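Local coordinates for protein CRISPR-associated endonuclease Cas9 (PDB 5X2H) that cuts invading DNA under RNA guidance, using a RuvC-like and an HNH nuclease domain to cleave the two strands in CRISPR adaptive immunity, at residues T411-M414 and L415-K418; A762-S765 and S766-S769. All blocks are in the same frame, centred on the assembly; numbering follows the deposited sequence.

Contact 1 of 2, residues T411-M414 and L415-K418; sequences TPLM and LEGK
Lys418 lays its extended alkyl chain alongside the base of Leu413, with CD of Lys418 4.2 Å from CB of Leu413. Its methylenes also pass the Leu413 carbonyl, whose oxygen is 3.3 Å from CB of Lys418. At the far end of the lysine, NZ pairs with Glu426 of helix 420-427, its stronger partner, and forms a salt bridge with OE1 of Glu416 at 3.4 Å, weak as a hydrogen bond. Glu416 extends beside Leu413 in the same direction, with OE1 of Glu416 4.0 Å from CD2 of Leu413; the Leu413 isobutyl group itself rests on Ala423, Glu426 and Leu427. Met414, one place further round the helix, is directed toward helix 266-288, where it packs on Phe271. With CG beside the backbone N (chi1 -61°), its CG lies 3.3 Å from the Lys418 carbonyl O, and the chain bends beyond at chi3. The same oxygen receives a CA-H...O contact from Met414.

The backbone fixes this fold-back. Leu415 N still bonds to Thr411 O at 2.8 Å in the helical manner, whereas Glu416 N has only weak links, to the carbonyls of Pro412 and Leu413. Gly417 N then bonds to Met414 O (2.9 Å), approaching from above the carbonyl plane, and Lys418 N reaches Leu413 O in a weak bond of 3.4 Å. Gly417 has a positive phi of 92°, which reverses the chain. The weak Lys418-Leu413 bond and the left-handed glycine are characteristic of a Schellman motif, ending helix 404-415 and leading into helix 420-427 of the helical recognition lobe.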
loop_
_atom_site.group_PDB
_atom_site.type_symbol
_atom_site.label_atom_id
_atom_site.label_comp_id
_atom_site.label_asym_id
_atom_site.label_seq_id
_atom_site.Cartn_x
_atom_site.Cartn_y
_atom_site.Cartn_z
ATOM N N THR A 411 22.116 19.018 24.193
ATOM C CA THR A 411 23.313 18.256 24.539
ATOM C C THR A 411 24.331 19.040 25.364
ATOM O O THR A 411 24.904 18.446 26.294
ATOM C CB THR A 411 23.965 17.708 23.263
ATOM O OG1 THR A 411 22.951 17.188 22.393
ATOM C CG2 THR A 411 24.939 16.597 23.603
ATOM N N PRO A 412 24.620 20.323 25.096
ATOM C CA PRO A 412 25.576 21.030 25.968
ATOM C C PRO A 412 25.132 21.102 27.417
ATOM O O PRO A 412 25.972 21.002 28.320
ATOM C CB PRO A 412 25.665 22.424 25.331
ATOM C CG PRO A 412 25.306 22.209 23.912
ATOM C CD PRO A 412 24.254 21.142 23.926
ATOM N N LEU A 413 23.831 21.273 27.669
ATOM C CA LEU A 413 23.353 21.324 29.046
ATOM C C LEU A 413 23.411 19.949 29.701
ATOM O O LEU A 413 23.734 19.834 30.888
ATOM C CB LEU A 413 21.933 21.882 29.095
ATOM C CG LEU A 413 21.724 23.289 28.532
ATOM C CD1 LEU A 413 20.310 23.764 28.825
ATOM C CD2 LEU A 413 22.745 24.259 29.102
ATOM N N MET A 414 23.101 18.895 28.941
ATOM C CA MET A 414 23.213 17.543 29.478
ATOM C C MET A 414 24.668 17.154 29.708
ATOM O O MET A 414 24.958 16.338 30.590
ATOM C CB MET A 414 22.530 16.544 28.541
ATOM C CG MET A 414 21.038 16.792 28.347
ATOM S SD MET A 414 20.219 15.527 27.351
ATOM C CE MET A 414 20.315 14.108 28.440
ATOM N N LEU A 415 25.593 17.728 28.933
ATOM C CA LEU A 415 27.012 17.524 29.203
ATOM C C LEU A 415 27.385 18.014 30.595
ATOM O O LEU A 415 28.264 17.435 31.243
ATOM C CB LEU A 415 27.854 18.236 28.142
ATOM C CG LEU A 415 28.615 17.349 27.155
ATOM C CD1 LEU A 415 28.729 18.042 25.808
ATOM C CD2 LEU A 415 29.994 17.011 27.701
ATOM N N GLU A 416 26.725 19.067 31.073
ATOM C CA GLU A 416 26.919 19.566 32.428
ATOM C C GLU A 416 26.211 18.715 33.476
ATOM O O GLU A 416 26.176 19.103 34.648
ATOM C CB GLU A 416 26.438 21.017 32.524
ATOM C CG GLU A 416 27.062 21.941 31.490
ATOM C CD GLU A 416 26.307 23.248 31.343
ATOM O OE1 GLU A 416 25.290 23.434 32.043
ATOM O OE2 GLU A 416 26.731 24.089 30.522
ATOM N N GLY A 417 25.641 17.578 33.082
ATOM C CA GLY A 417 24.985 16.685 34.013
ATOM C C GLY A 417 23.503 16.913 34.199
ATOM O O GLY A 417 22.914 16.320 35.110
ATOM N N LYS A 418 22.880 17.745 33.371
ATOM C CA LYS A 418 21.466 18.054 33.511
ATOM C C LYS A 418 20.617 17.047 32.746
ATOM O O LYS A 418 20.994 16.589 31.663
ATOM C CB LYS A 418 21.178 19.474 33.020
ATOM C CG LYS A 418 21.715 20.549 33.952
ATOM C CD LYS A 418 21.697 21.929 33.316
ATOM C CE LYS A 418 22.199 22.979 34.298
ATOM N NZ LYS A 418 22.409 24.306 33.655
#

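Contact 2 of 2, residues A762-S765 and S766-S769; sequences AFTS and STVS. With nucleotides of chain D; nucleotides of chain C.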
loop_
_atom_site.group_PDB
_atom_site.type_symbol
_atom_site.label_atom_id
_atom_site.label_comp_id
_atom_site.label_asym_id
_atom_site.label_seq_id
_atom_site.Cartn_x
_atom_site.Cartn_y
_atom_site.Cartn_z
ATOM N N ALA A 762 -25.274 -3.377 -8.317
ATOM C CA ALA A 762 -24.648 -3.845 -9.543
ATOM C C ALA A 762 -25.680 -3.875 -10.656
ATOM O O ALA A 762 -26.887 -3.968 -10.416
ATOM C CB ALA A 762 -24.023 -5.233 -9.366
ATOM N N PHE A 763 -25.176 -3.788 -11.881
ATOM C CA PHE A 763 -25.958 -3.999 -13.089
ATOM C C PHE A 763 -25.413 -5.247 -13.769
ATOM O O PHE A 763 -24.216 -5.322 -14.062
ATOM C CB PHE A 763 -25.879 -2.783 -14.013
ATOM C CG PHE A 763 -26.335 -3.056 -15.418
ATOM C CD1 PHE A 763 -27.674 -3.280 -15.693
ATOM C CD2 PHE A 763 -25.425 -3.082 -16.466
ATOM C CE1 PHE A 763 -28.101 -3.535 -16.984
ATOM C CE2 PHE A 763 -25.845 -3.333 -17.760
ATOM C CZ PHE A 763 -27.188 -3.558 -18.019
ATOM N N THR A 764 -26.280 -6.233 -13.990
ATOM C CA THR A 764 -25.871 -7.504 -14.581
ATOM C C THR A 764 -26.159 -7.451 -16.077
ATOM O O THR A 764 -27.323 -7.436 -16.494
ATOM C CB THR A 764 -26.592 -8.668 -13.906
ATOM O OG1 THR A 764 -26.369 -8.605 -12.491
ATOM C CG2 THR A 764 -26.067 -9.999 -14.427
ATOM N N SER A 765 -25.096 -7.418 -16.884
ATOM C CA SER A 765 -25.261 -7.180 -18.315
ATOM C C SER A 765 -25.893 -8.369 -19.024
ATOM O O SER A 765 -26.606 -8.185 -20.015
ATOM C CB SER A 765 -23.912 -6.844 -18.954
ATOM O OG SER A 765 -23.018 -7.937 -18.851
ATOM N N SER A 766 -25.651 -9.588 -18.543
ATOM C CA SER A 766 -26.233 -10.749 -19.209
ATOM C C SER A 766 -27.752 -10.774 -19.075
ATOM O O SER A 766 -28.445 -11.197 -20.008
ATOM C CB SER A 766 -25.621 -12.035 -18.658
ATOM O OG SER A 766 -25.812 -12.143 -17.260
ATOM N N THR A 767 -28.294 -10.319 -17.946
ATOM C CA THR A 767 -29.736 -10.321 -17.736
ATOM C C THR A 767 -30.351 -8.928 -17.690
ATOM O O THR A 767 -31.549 -8.812 -17.408
ATOM C CB THR A 767 -30.095 -11.076 -16.447
ATOM O OG1 THR A 767 -29.420 -10.486 -15.329
ATOM C CG2 THR A 767 -29.714 -12.550 -16.568
ATOM N N VAL A 768 -29.573 -7.876 -17.967
ATOM C CA VAL A 768 -30.057 -6.496 -18.018
ATOM C C VAL A 768 -30.875 -6.201 -16.766
ATOM O O VAL A 768 -31.999 -5.692 -16.847
ATOM C CB VAL A 768 -30.877 -6.241 -19.301
ATOM C CG1 VAL A 768 -31.001 -4.746 -19.584
ATOM C CG2 VAL A 768 -30.243 -6.951 -20.491
ATOM N N SER A 769 -30.323 -6.532 -15.600
ATOM C CA SER A 769 -31.066 -6.462 -14.351
ATOM C C SER A 769 -30.200 -5.830 -13.271
ATOM O O SER A 769 -28.989 -5.653 -13.433
ATOM C CB SER A 769 -31.537 -7.849 -13.907
ATOM O OG SER A 769 -30.430 -8.719 -13.745
ATOM P P DA D 4 -18.917 -8.137 -17.516
ATOM O OP1 DA D 4 -17.981 -8.018 -18.660
ATOM O OP2 DA D 4 -20.025 -7.170 -17.323
ATOM O "O5'" DA D 4 -19.600 -9.575 -17.553
ATOM C "C5'" DA D 4 -18.806 -10.742 -17.616
ATOM C "C4'" DA D 4 -19.698 -11.963 -17.608
ATOM O "O4'" DA D 4 -20.056 -12.298 -16.234
ATOM C "C3'" DA D 4 -21.035 -11.772 -18.346
ATOM O "O3'" DA D 4 -21.389 -12.965 -19.000
ATOM C "C2'" DA D 4 -21.991 -11.498 -17.196
ATOM C "C1'" DA D 4 -21.443 -12.493 -16.199
ATOM N N9 DA D 4 -21.961 -12.343 -14.844
ATOM C C8 DA D 4 -22.468 -11.214 -14.263
ATOM N N7 DA D 4 -22.900 -11.401 -13.036
ATOM C C5 DA D 4 -22.675 -12.753 -12.810
ATOM C C6 DA D 4 -22.921 -13.587 -11.701
ATOM N N6 DA D 4 -23.466 -13.155 -10.559
ATOM N N1 DA D 4 -22.572 -14.888 -11.806
ATOM C C2 DA D 4 -22.030 -15.319 -12.948
ATOM N N3 DA D 4 -21.759 -14.633 -14.056
ATOM C C4 DA D 4 -22.106 -13.344 -13.916
ATOM P P DA D 5 -21.167 -13.144 -20.578
ATOM O OP1 DA D 5 -19.791 -12.689 -20.896
ATOM O OP2 DA D 5 -22.319 -12.557 -21.291
ATOM O "O5'" DA D 5 -21.214 -14.728 -20.757
ATOM C "C5'" DA D 5 -20.183 -15.520 -20.183
ATOM C "C4'" DA D 5 -20.759 -16.677 -19.393
ATOM O "O4'" DA D 5 -21.350 -16.185 -18.168
ATOM C "C3'" DA D 5 -21.852 -17.471 -20.114
ATOM O "O3'" DA D 5 -21.488 -18.832 -20.162
ATOM C "C2'" DA D 5 -23.112 -17.246 -19.265
ATOM C "C1'" DA D 5 -22.528 -16.906 -17.902
ATOM N N9 DA D 5 -23.395 -16.063 -17.083
ATOM C C8 DA D 5 -23.835 -14.804 -17.380
ATOM N N7 DA D 5 -24.592 -14.273 -16.451
ATOM C C5 DA D 5 -24.647 -15.249 -15.471
ATOM C C6 DA D 5 -25.295 -15.298 -14.222
ATOM N N6 DA D 5 -26.040 -14.297 -13.743
ATOM N N1 DA D 5 -25.152 -16.422 -13.488
ATOM C C2 DA D 5 -24.413 -17.423 -13.978
ATOM N N3 DA D 5 -23.750 -17.489 -15.135
ATOM C C4 DA D 5 -23.914 -16.359 -15.842
ATOM P P DT C 2 -38.840 -9.035 -12.598
ATOM O OP1 DT C 2 -39.904 -8.898 -11.578
ATOM O OP2 DT C 2 -37.749 -8.035 -12.667
ATOM O "O5'" DT C 2 -38.175 -10.477 -12.435
ATOM C "C5'" DT C 2 -37.440 -10.791 -11.267
ATOM C "C4'" DT C 2 -37.563 -12.266 -10.948
ATOM O "O4'" DT C 2 -37.182 -13.044 -12.112
ATOM C "C3'" DT C 2 -36.668 -12.758 -9.826
ATOM O "O3'" DT C 2 -37.277 -13.865 -9.193
ATOM C "C2'" DT C 2 -35.406 -13.164 -10.577
ATOM C "C1'" DT C 2 -36.000 -13.771 -11.842
ATOM N N1 DT C 2 -35.113 -13.673 -13.035
ATOM C C2 DT C 2 -34.401 -14.781 -13.442
ATOM O O2 DT C 2 -34.443 -15.853 -12.867
ATOM N N3 DT C 2 -33.626 -14.584 -14.551
ATOM C C4 DT C 2 -33.496 -13.418 -15.282
ATOM O O4 DT C 2 -32.776 -13.342 -16.270
ATOM C C5 DT C 2 -34.272 -12.297 -14.803
ATOM C C7 DT C 2 -34.212 -10.976 -15.515
ATOM C C6 DT C 2 -35.036 -12.480 -13.716
HETATM O O HOH W 1 -28.824 -8.514 -11.466
#
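A beta hairpin that joins strands 756-764 and 769-773 in the PAM-interacting domain brings Thr764, Ser766 and Thr767 to the bases of the DNA duplex. Its strands are tied by Thr764 N to Ser769 O, a nearly straight bond of 2.8 Å, and by the return bond from Ser769 N to Thr764 O. Val768 and Ser769 both face Thr764, a G1 beta bulge in which Val768 takes left-handed backbone angles. Here CE1 of Phe763 lies 3.7 Å from CA of Val768, with CG1 of Val768 a little farther off; the Phe763 side chain also packs on Met681, Ala697 and Pro699.

The polar side chains gather on another side of the turn. Thr767 OG1 and Ser769 OG share a short hydrogen bond of 2.6 Å, and one water joins Ser769 OG to Thr764 OG1, at 2.7 Å from the latter. Thr764 and Thr767 extend next to each other in a common direction, the methyl CG2 of Thr764 being 3.5 Å from OG1 of Thr767. That methyl also faces N7 of DA4 of chain D at 3.7 Å. Ser766 OG is placed between its own backbone N and carbonyl carbon (chi1 58°), and from there donates a hydrogen bond of 2.6 Å to N7 of DA5 of chain D. On the other strand, CG2 of Thr767 meets O4 of DT2 of chain C at 3.2 Å.

N7 of adenine and O4 of thymine both lie on the major-groove edges of the bases, so this turn inspects that groove, consistent with PAM reading. Because an N7 acceptor is common to adenine and guanine, the Ser766 bond by itself would probably favour a purine without telling the two apart.

How the contacts relate
The two contacts are both turns within a continuous run of chain, yet they lie on opposite sides of the protein's centre, with their own centres about 74 Å apart. Contact 1 joins two helices and is only partly buried; its side chains divide between apolar packing on neighbouring helices and a charged lysine-glutamate group. Contact 2 joins two strands, is buried with the DNA in place, has no salt bridge across or within its segments, and is held by backbone bonds, hydroxyls and a water beside a small apolar contact. Each uses a residue with left-handed backbone angles to turn the chain, Gly417 in one and Val768 in the other, but only 762-769 puts side chains against the bases.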